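Local structure of protein involved in catabolism of external DNA (Legionella pneumophila subsp. pneumophila, 2OO3) at residues Y62-E74 against Y83-L96. The protein probably methylates N6 of a single adenine in 23S ribosomal RNA, using S-adenosyl-L-methionine as the methyl donor. Residues are numbered along the deposited sequence; the frame is centred on the assembly and turned at random.
Sequences YKEGINPVWLDRE and YISVIKQINLNSTL
Trp70 of the short helix 66-71 wedges between helix 83-90 and the loop that follows it, beside the Rossmann-like methyltransferase core; the two helix segments cross almost perpendicularly, at 96°. With CG anti to the backbone N (chi1 173°), the side chain carries the indole across to the loop at 94-96, and its NE1 donates to Ser94 O at 2.9 Å, nearly straight (163°). Both indole faces are covered: Leu96 CD1 sits 3.6 Å from the centroid of the five-membered ring, a CH-pi contact, and the Arg73 guanidinium lies over the opposite face. It is fixed there by a hydrogen bond from Arg73 NH1 to Trp70 O, 3.0 Å. The six-membered ring abuts helix 83-90, Trp70 CE3 meeting Ile87 CG2 at 3.6 Å and CH2 meeting Lys88 CA at 3.6 Å. Deeper in, Ile66 CD1 packs on Ile87 CD1 (3.7 Å) and on the Tyr83 ring. Near the start of 62-74, one water bridges Tyr62 OH and Leu96 O, donating to the latter. Beyond the pair, Ile66 and Tyr83 rest on Val17 of helix 14-30, where Tyr83 also touches His20, a predicted S-adenosyl-L-methionine-binding residue; Tyr83 OH hydrogen-bonds to Tyr99 OH of strand 98-100, and Val86 faces helix 102-109.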
ATOM      1  N   TYR A  62       0.613  -5.454 -15.801  1.00 17.37           N
ATOM      2  CA  TYR A  62       1.859  -5.762 -15.112  1.00 16.32           C
ATOM      3  C   TYR A  62       3.107  -5.560 -15.968  1.00 15.44           C
ATOM      4  O   TYR A  62       4.179  -5.272 -15.439  1.00 15.29           O
ATOM      5  CB  TYR A  62       1.824  -7.175 -14.530  1.00 16.90           C
ATOM      6  CG  TYR A  62       2.085  -8.269 -15.520  1.00 16.63           C
ATOM      7  CD1 TYR A  62       3.369  -8.744 -15.725  1.00 15.31           C
ATOM      8  CD2 TYR A  62       1.037  -8.839 -16.242  1.00 18.71           C
ATOM      9  CE1 TYR A  62       3.625  -9.764 -16.637  1.00 17.47           C
ATOM     10  CE2 TYR A  62       1.285  -9.867 -17.167  1.00 18.85           C
ATOM     11  CZ  TYR A  62       2.574 -10.321 -17.345  1.00 19.16           C
ATOM     12  OH  TYR A  62       2.828 -11.333 -18.254  1.00 23.55           O
ATOM     13  N   LYS A  63       2.982  -5.727 -17.285  1.00 14.99           N
ATOM     14  CA  LYS A  63       4.105  -5.466 -18.212  1.00 15.75           C
ATOM     15  C   LYS A  63       4.727  -4.074 -18.100  1.00 15.79           C
ATOM     16  O   LYS A  63       5.899  -3.883 -18.452  1.00 15.95           O
ATOM     17  CB  LYS A  63       3.658  -5.706 -19.641  1.00 16.03           C
ATOM     18  CG  LYS A  63       3.253  -7.138 -19.853  1.00 18.14           C
ATOM     19  CD  LYS A  63       2.709  -7.346 -21.234  1.00 23.28           C
ATOM     20  CE  LYS A  63       3.805  -7.504 -22.229  1.00 20.92           C
ATOM     21  NZ  LYS A  63       3.114  -7.451 -23.536  1.00 23.37           N
ATOM     22  N   GLU A  64       3.940  -3.120 -17.600  1.00 15.81           N
ATOM     23  CA  GLU A  64       4.391  -1.741 -17.413  1.00 16.36           C
ATOM     24  C   GLU A  64       4.544  -1.324 -15.972  1.00 15.57           C
ATOM     25  O   GLU A  64       4.778  -0.136 -15.685  1.00 16.53           O
ATOM     26  CB  GLU A  64       3.413  -0.797 -18.069  1.00 16.76           C
ATOM     27  CG  GLU A  64       3.505  -0.881 -19.569  1.00 20.22           C
ATOM     28  CD  GLU A  64       2.578   0.096 -20.234  1.00 24.39           C
ATOM     29  OE1 GLU A  64       1.507   0.421 -19.627  1.00 24.68           O
ATOM     30  OE2 GLU A  64       2.932   0.526 -21.358  1.00 22.78           O
ATOM     31  N   GLY A  65       4.385  -2.277 -15.055  1.00 13.83           N
ATOM     32  CA  GLY A  65       4.538  -1.963 -13.659  1.00 11.09           C
ATOM     33  C   GLY A  65       5.661  -2.813 -13.164  1.00 10.96           C
ATOM     34  O   GLY A  65       6.819  -2.479 -13.359  1.00 10.56           O
ATOM     35  N   ILE A  66       5.307  -3.919 -12.515  1.00  9.44           N
ATOM     36  CA  ILE A  66       6.288  -4.836 -11.992  1.00  8.35           C
ATOM     37  C   ILE A  66       7.269  -5.403 -13.052  1.00  9.32           C
ATOM     38  O   ILE A  66       8.441  -5.603 -12.749  1.00  7.72           O
ATOM     39  CB  ILE A  66       5.642  -5.998 -11.179  1.00  8.00           C
ATOM     40  CG1 ILE A  66       6.705  -6.907 -10.537  1.00  5.64           C
ATOM     41  CG2 ILE A  66       4.720  -6.858 -12.038  1.00  6.40           C
ATOM     42  CD1 ILE A  66       7.752  -6.159  -9.696  1.00  6.50           C
ATOM     43  N   ASN A  67       6.807  -5.684 -14.271  1.00  9.62           N
ATOM     44  CA  ASN A  67       7.688  -6.438 -15.164  1.00 10.98           C
ATOM     45  C   ASN A  67       9.072  -5.788 -15.448  1.00 11.11           C
ATOM     46  O   ASN A  67      10.088  -6.487 -15.384  1.00 11.21           O
ATOM     47  CB  ASN A  67       6.981  -6.870 -16.457  1.00 11.36           C
ATOM     48  CG  ASN A  67       7.555  -8.156 -17.028  1.00 15.37           C
ATOM     49  OD1 ASN A  67       7.912  -9.078 -16.279  1.00 15.74           O
ATOM     50  ND2 ASN A  67       7.638  -8.237 -18.358  1.00 15.22           N
ATOM     51  N   PRO A  68       9.117  -4.481 -15.797  1.00 11.00           N
ATOM     52  CA  PRO A  68      10.453  -3.857 -16.010  1.00 11.71           C
ATOM     53  C   PRO A  68      11.328  -3.849 -14.749  1.00 11.76           C
ATOM     54  O   PRO A  68      12.560  -3.961 -14.827  1.00 11.67           O
ATOM     55  CB  PRO A  68      10.117  -2.402 -16.409  1.00 10.94           C
ATOM     56  CG  PRO A  68       8.669  -2.452 -16.888  1.00 12.60           C
ATOM     57  CD  PRO A  68       8.014  -3.537 -16.063  1.00 10.71           C
ATOM     58  N   VAL A  69      10.681  -3.733 -13.594  1.00 11.18           N
ATOM     59  CA  VAL A  69      11.373  -3.663 -12.317  1.00 11.08           C
ATOM     60  C   VAL A  69      11.933  -5.055 -12.031  1.00 12.33           C
ATOM     61  O   VAL A  69      13.132  -5.203 -11.673  1.00 12.18           O
ATOM     62  CB  VAL A  69      10.409  -3.140 -11.176  1.00 10.48           C
ATOM     63  CG1 VAL A  69      11.045  -3.262  -9.811  1.00 11.58           C
ATOM     64  CG2 VAL A  69      10.035  -1.687 -11.414  1.00 10.23           C
ATOM     65  N   TRP A  70      11.082  -6.066 -12.216  1.00 12.06           N
ATOM     66  CA  TRP A  70      11.448  -7.452 -11.995  1.00 12.66           C
ATOM     67  C   TRP A  70      12.562  -7.917 -12.930  1.00 13.72           C
ATOM     68  O   TRP A  70      13.527  -8.546 -12.489  1.00 13.54           O
ATOM     69  CB  TRP A  70      10.242  -8.367 -12.204  1.00 13.33           C
ATOM     70  CG  TRP A  70      10.553  -9.877 -12.172  1.00 12.33           C
ATOM     71  CD1 TRP A  70      10.543 -10.739 -13.249  1.00 14.07           C
ATOM     72  CD2 TRP A  70      10.878 -10.688 -11.015  1.00 13.13           C
ATOM     73  NE1 TRP A  70      10.853 -12.017 -12.832  1.00 13.67           N
ATOM     74  CE2 TRP A  70      11.064 -12.016 -11.474  1.00 13.88           C
ATOM     75  CE3 TRP A  70      11.040 -10.413  -9.640  1.00 12.38           C
ATOM     76  CZ2 TRP A  70      11.369 -13.083 -10.606  1.00 13.33           C
ATOM     77  CZ3 TRP A  70      11.363 -11.473  -8.771  1.00 13.83           C
ATOM     78  CH2 TRP A  70      11.526 -12.794  -9.269  1.00 13.79           C
ATOM     79  N   LEU A  71      12.413  -7.620 -14.213  1.00 13.14           N
ATOM     80  CA  LEU A  71      13.427  -8.010 -15.185  1.00 14.77           C
ATOM     81  C   LEU A  71      14.797  -7.425 -14.845  1.00 15.88           C
ATOM     82  O   LEU A  71      15.817  -8.085 -15.063  1.00 16.50           O
ATOM     83  CB  LEU A  71      13.003  -7.595 -16.600  1.00 14.31           C
ATOM     84  CG  LEU A  71      11.859  -8.440 -17.165  1.00 13.98           C
ATOM     85  CD1 LEU A  71      11.432  -7.935 -18.515  1.00 16.30           C
ATOM     86  CD2 LEU A  71      12.223  -9.916 -17.241  1.00 17.70           C
ATOM     87  N   ASP A  72      14.816  -6.202 -14.315  1.00 15.62           N
ATOM     88  CA  ASP A  72      16.069  -5.529 -13.961  1.00 16.74           C
ATOM     89  C   ASP A  72      16.452  -5.657 -12.497  1.00 17.33           C
ATOM     90  O   ASP A  72      17.215  -4.827 -11.985  1.00 17.26           O
ATOM     91  CB  ASP A  72      15.999  -4.041 -14.309  1.00 16.84           C
ATOM     92  CG  ASP A  72      17.367  -3.450 -14.610  1.00 19.19           C
ATOM     93  OD1 ASP A  72      18.238  -4.206 -15.097  1.00 21.63           O
ATOM     94  OD2 ASP A  72      17.563  -2.240 -14.363  1.00 16.58           O
ATOM     95  N   ARG A  73      15.950  -6.691 -11.825  1.00 17.39           N
ATOM     96  CA  ARG A  73      16.032  -6.750 -10.369  1.00 18.82           C
ATOM     97  C   ARG A  73      17.472  -6.736  -9.805  1.00 20.54           C
ATOM     98  O   ARG A  73      17.700  -6.247  -8.690  1.00 20.21           O
ATOM     99  CB  ARG A  73      15.239  -7.939  -9.820  1.00 17.72           C
ATOM    100  CG  ARG A  73      15.748  -9.296 -10.218  1.00 19.00           C
ATOM    101  CD  ARG A  73      14.693 -10.364  -9.930  1.00 18.50           C
ATOM    102  NE  ARG A  73      15.081 -11.690 -10.408  1.00 18.72           N
ATOM    103  CZ  ARG A  73      14.891 -12.147 -11.643  1.00 19.87           C
ATOM    104  NH1 ARG A  73      14.332 -11.384 -12.574  1.00 17.99           N
ATOM    105  NH2 ARG A  73      15.278 -13.379 -11.960  1.00 21.89           N
ATOM    106  N   GLU A  74      18.425  -7.263 -10.584  1.00 21.91           N
ATOM    107  CA  GLU A  74      19.813  -7.360 -10.141  1.00 23.49           C
ATOM    108  C   GLU A  74      20.499  -6.007 -10.164  1.00 22.76           C
ATOM    109  O   GLU A  74      21.601  -5.852  -9.654  1.00 23.51           O
ATOM    110  CB  GLU A  74      20.578  -8.417 -10.967  1.00 24.75           C
ATOM    111  CG  GLU A  74      20.069  -9.857 -10.723  1.00 29.42           C
ATOM    112  CD  GLU A  74      20.252 -10.326  -9.275  1.00 37.12           C
ATOM    113  OE1 GLU A  74      21.362 -10.089  -8.732  1.00 40.80           O
ATOM    114  OE2 GLU A  74      19.305 -10.921  -8.677  1.00 37.81           O
ATOM    115  N   TYR A  83      10.836  -6.265  -1.144  1.00  5.41           N
ATOM    116  CA  TYR A  83       9.804  -6.339  -2.178  1.00  6.08           C
ATOM    117  C   TYR A  83      10.099  -7.444  -3.183  1.00  6.29           C
ATOM    118  O   TYR A  83       9.260  -8.299  -3.445  1.00  7.11           O
ATOM    119  CB  TYR A  83       9.716  -4.980  -2.905  1.00  5.50           C
ATOM    120  CG  TYR A  83       8.689  -4.893  -4.037  1.00  5.82           C
ATOM    121  CD1 TYR A  83       7.307  -5.009  -3.774  1.00  7.58           C
ATOM    122  CD2 TYR A  83       9.091  -4.646  -5.337  1.00  5.76           C
ATOM    123  CE1 TYR A  83       6.362  -4.913  -4.794  1.00  5.97           C
ATOM    124  CE2 TYR A  83       8.153  -4.553  -6.375  1.00  6.89           C
ATOM    125  CZ  TYR A  83       6.791  -4.661  -6.095  1.00  7.09           C
ATOM    126  OH  TYR A  83       5.860  -4.557  -7.122  1.00  4.79           O
ATOM    127  N   ILE A  84      11.277  -7.389  -3.786  1.00  6.34           N
ATOM    128  CA  ILE A  84      11.711  -8.405  -4.721  1.00  6.80           C
ATOM    129  C   ILE A  84      11.705  -9.815  -4.135  1.00  7.18           C
ATOM    130  O   ILE A  84      11.338 -10.762  -4.819  1.00  8.05           O
ATOM    131  CB  ILE A  84      13.117  -8.040  -5.343  1.00  6.72           C
ATOM    132  CG1 ILE A  84      13.008  -6.748  -6.200  1.00  6.12           C
ATOM    133  CG2 ILE A  84      13.679  -9.183  -6.232  1.00  7.82           C
ATOM    134  CD1 ILE A  84      12.050  -6.842  -7.421  1.00  8.42           C
ATOM    135  N   SER A  85      12.163  -9.973  -2.895  1.00  8.91           N
ATOM    136  CA  SER A  85      12.281 -11.323  -2.321  1.00 10.05           C
ATOM    137  C   SER A  85      10.909 -11.977  -2.237  1.00  9.21           C
ATOM    138  O   SER A  85      10.797 -13.172  -2.465  1.00  8.85           O
ATOM    139  CB  SER A  85      12.939 -11.330  -0.937  1.00 10.17           C
ATOM    140  OG  SER A  85      12.043 -10.807   0.009  1.00 16.47           O
ATOM    141  N   VAL A  86       9.867 -11.198  -1.933  1.00  8.08           N
ATOM    142  CA  VAL A  86       8.509 -11.777  -1.877  1.00  7.23           C
ATOM    143  C   VAL A  86       8.007 -12.219  -3.273  1.00  7.83           C
ATOM    144  O   VAL A  86       7.355 -13.280  -3.425  1.00  8.13           O
ATOM    145  CB  VAL A  86       7.503 -10.805  -1.195  1.00  7.13           C
ATOM    146  CG1 VAL A  86       6.082 -11.353  -1.227  1.00  7.53           C
ATOM    147  CG2 VAL A  86       7.916 -10.544   0.233  1.00  5.74           C
ATOM    148  N   ILE A  87       8.286 -11.402  -4.284  1.00  6.99           N
ATOM    149  CA  ILE A  87       7.901 -11.726  -5.655  1.00  8.14           C
ATOM    150  C   ILE A  87       8.672 -12.975  -6.131  1.00  8.64           C
ATOM    151  O   ILE A  87       8.122 -13.839  -6.834  1.00  8.44           O
ATOM    152  CB  ILE A  87       8.143 -10.527  -6.582  1.00  8.50           C
ATOM    153  CG1 ILE A  87       7.192  -9.382  -6.187  1.00  9.31           C
ATOM    154  CG2 ILE A  87       7.878 -10.864  -8.074  1.00  8.06           C
ATOM    155  CD1 ILE A  87       7.736  -8.130  -6.534  1.00  9.36           C
ATOM    156  N   LYS A  88       9.939 -13.052  -5.742  1.00  8.64           N
ATOM    157  CA  LYS A  88      10.751 -14.253  -6.016  1.00 11.02           C
ATOM    158  C   LYS A  88      10.100 -15.482  -5.373  1.00  9.78           C
ATOM    159  O   LYS A  88       9.979 -16.528  -6.016  1.00 10.94           O
ATOM    160  CB  LYS A  88      12.167 -14.056  -5.463  1.00 10.40           C
ATOM    161  CG  LYS A  88      13.173 -15.108  -5.945  1.00 15.55           C
ATOM    162  CD  LYS A  88      14.646 -14.683  -5.597  1.00 15.09           C
ATOM    163  CE  LYS A  88      15.136 -13.467  -6.402  1.00 19.10           C
ATOM    164  NZ  LYS A  88      16.538 -13.026  -5.945  1.00 21.65           N
ATOM    165  N   GLN A  89       9.672 -15.345  -4.113  1.00  9.84           N
ATOM    166  CA  GLN A  89       9.160 -16.465  -3.322  1.00  9.55           C
ATOM    167  C   GLN A  89       7.908 -17.037  -3.911  1.00  9.30           C
ATOM    168  O   GLN A  89       7.761 -18.255  -3.992  1.00  7.84           O
ATOM    169  CB  GLN A  89       8.797 -16.003  -1.915  1.00 10.86           C
ATOM    170  CG  GLN A  89       8.373 -17.155  -1.000  1.00 13.68           C
ATOM    171  CD  GLN A  89       7.545 -16.663   0.128  1.00 16.41           C
ATOM    172  OE1 GLN A  89       6.361 -16.458  -0.022  1.00 17.89           O
ATOM    173  NE2 GLN A  89       8.175 -16.428   1.269  1.00 19.59           N
ATOM    174  N   ILE A  90       6.970 -16.160  -4.283  1.00  8.77           N
ATOM    175  CA  ILE A  90       5.659 -16.631  -4.767  1.00  8.42           C
ATOM    176  C   ILE A  90       5.765 -17.350  -6.147  1.00  9.60           C
ATOM    177  O   ILE A  90       4.944 -18.221  -6.478  1.00  9.06           O
ATOM    178  CB  ILE A  90       4.594 -15.462  -4.760  1.00  7.91           C
ATOM    179  CG1 ILE A  90       3.145 -15.992  -4.865  1.00  7.01           C
ATOM    180  CG2 ILE A  90       4.861 -14.475  -5.857  1.00  6.34           C
ATOM    181  CD1 ILE A  90       2.087 -14.892  -4.522  1.00  8.83           C
ATOM    182  N   ASN A  91       6.769 -16.980  -6.938  1.00  9.24           N
ATOM    183  CA  ASN A  91       6.913 -17.481  -8.286  1.00 10.45           C
ATOM    184  C   ASN A  91       7.829 -18.693  -8.349  1.00 12.21           C
ATOM    185  O   ASN A  91       8.876 -18.687  -7.690  1.00 11.64           O
ATOM    186  CB  ASN A  91       7.476 -16.386  -9.183  1.00 10.35           C
ATOM    187  CG  ASN A  91       6.415 -15.453  -9.637  1.00 11.03           C
ATOM    188  OD1 ASN A  91       5.578 -15.851 -10.427  1.00  9.91           O
ATOM    189  ND2 ASN A  91       6.398 -14.218  -9.109  1.00  6.66           N
ATOM    190  N   LEU A  92       7.475 -19.702  -9.157  1.00 13.26           N
ATOM    191  CA  LEU A  92       8.251 -20.959  -9.150  1.00 15.67           C
ATOM    192  C   LEU A  92       9.641 -20.787  -9.735  1.00 18.45           C
ATOM    193  O   LEU A  92      10.627 -21.409  -9.269  1.00 20.45           O
ATOM    194  CB  LEU A  92       7.514 -22.085  -9.891  1.00 15.00           C
ATOM    195  CG  LEU A  92       6.277 -22.670  -9.214  1.00 13.82           C
ATOM    196  CD1 LEU A  92       5.795 -23.943  -9.964  1.00 12.62           C
ATOM    197  CD2 LEU A  92       6.492 -22.929  -7.706  1.00 11.97           C
ATOM    198  N   ASN A  93       9.725 -19.953 -10.756  1.00 20.34           N
ATOM    199  CA  ASN A  93      11.022 -19.639 -11.361  1.00 22.97           C
ATOM    200  C   ASN A  93      11.152 -18.134 -11.660  1.00 23.35           C
ATOM    201  O   ASN A  93      10.534 -17.303 -10.972  1.00 22.69           O
ATOM    202  CB  ASN A  93      11.242 -20.495 -12.614  1.00 22.88           C
ATOM    203  CG  ASN A  93      10.104 -20.407 -13.580  1.00 24.46           C
ATOM    204  OD1 ASN A  93       9.339 -19.445 -13.577  1.00 25.16           O
ATOM    205  ND2 ASN A  93       9.972 -21.432 -14.430  1.00 28.20           N
ATOM    206  N   SER A  94      11.926 -17.793 -12.695  1.00 23.99           N
ATOM    207  CA  SER A  94      12.269 -16.387 -12.975  1.00 24.64           C
ATOM    208  C   SER A  94      11.251 -15.726 -13.880  1.00 24.66           C
ATOM    209  O   SER A  94      11.324 -14.527 -14.122  1.00 24.57           O
ATOM    210  CB  SER A  94      13.652 -16.283 -13.606  1.00 24.84           C
ATOM    211  OG  SER A  94      13.672 -17.032 -14.807  1.00 26.88           O
ATOM    212  N   THR A  95      10.309 -16.519 -14.391  1.00 24.46           N
ATOM    213  CA  THR A  95       9.199 -15.983 -15.177  1.00 24.28           C
ATOM    214  C   THR A  95       8.040 -15.593 -14.254  1.00 22.51           C
ATOM    215  O   THR A  95       7.611 -16.373 -13.398  1.00 21.90           O
ATOM    216  CB  THR A  95       8.693 -16.984 -16.269  1.00 25.31           C
ATOM    217  OG1 THR A  95       9.785 -17.808 -16.717  1.00 26.67           O
ATOM    218  CG2 THR A  95       8.146 -16.207 -17.447  1.00 26.96           C
ATOM    219  N   LEU A  96       7.546 -14.375 -14.431  1.00 21.15           N
ATOM    220  CA  LEU A  96       6.499 -13.856 -13.581  1.00 19.41           C
ATOM    221  C   LEU A  96       5.154 -14.500 -13.908  1.00 18.29           C
ATOM    222  O   LEU A  96       4.578 -14.260 -14.979  1.00 19.13           O
ATOM    223  CB  LEU A  96       6.439 -12.349 -13.780  1.00 19.87           C
ATOM    224  CG  LEU A  96       6.297 -11.402 -12.610  1.00 20.95           C
ATOM    225  CD1 LEU A  96       7.295 -11.706 -11.479  1.00 19.24           C
ATOM    226  CD2 LEU A  96       6.475  -9.971 -13.136  1.00 19.95           C
TER
HETATM  227  O   HOH W   1       5.282 -12.919 -17.420  1.00 37.19           O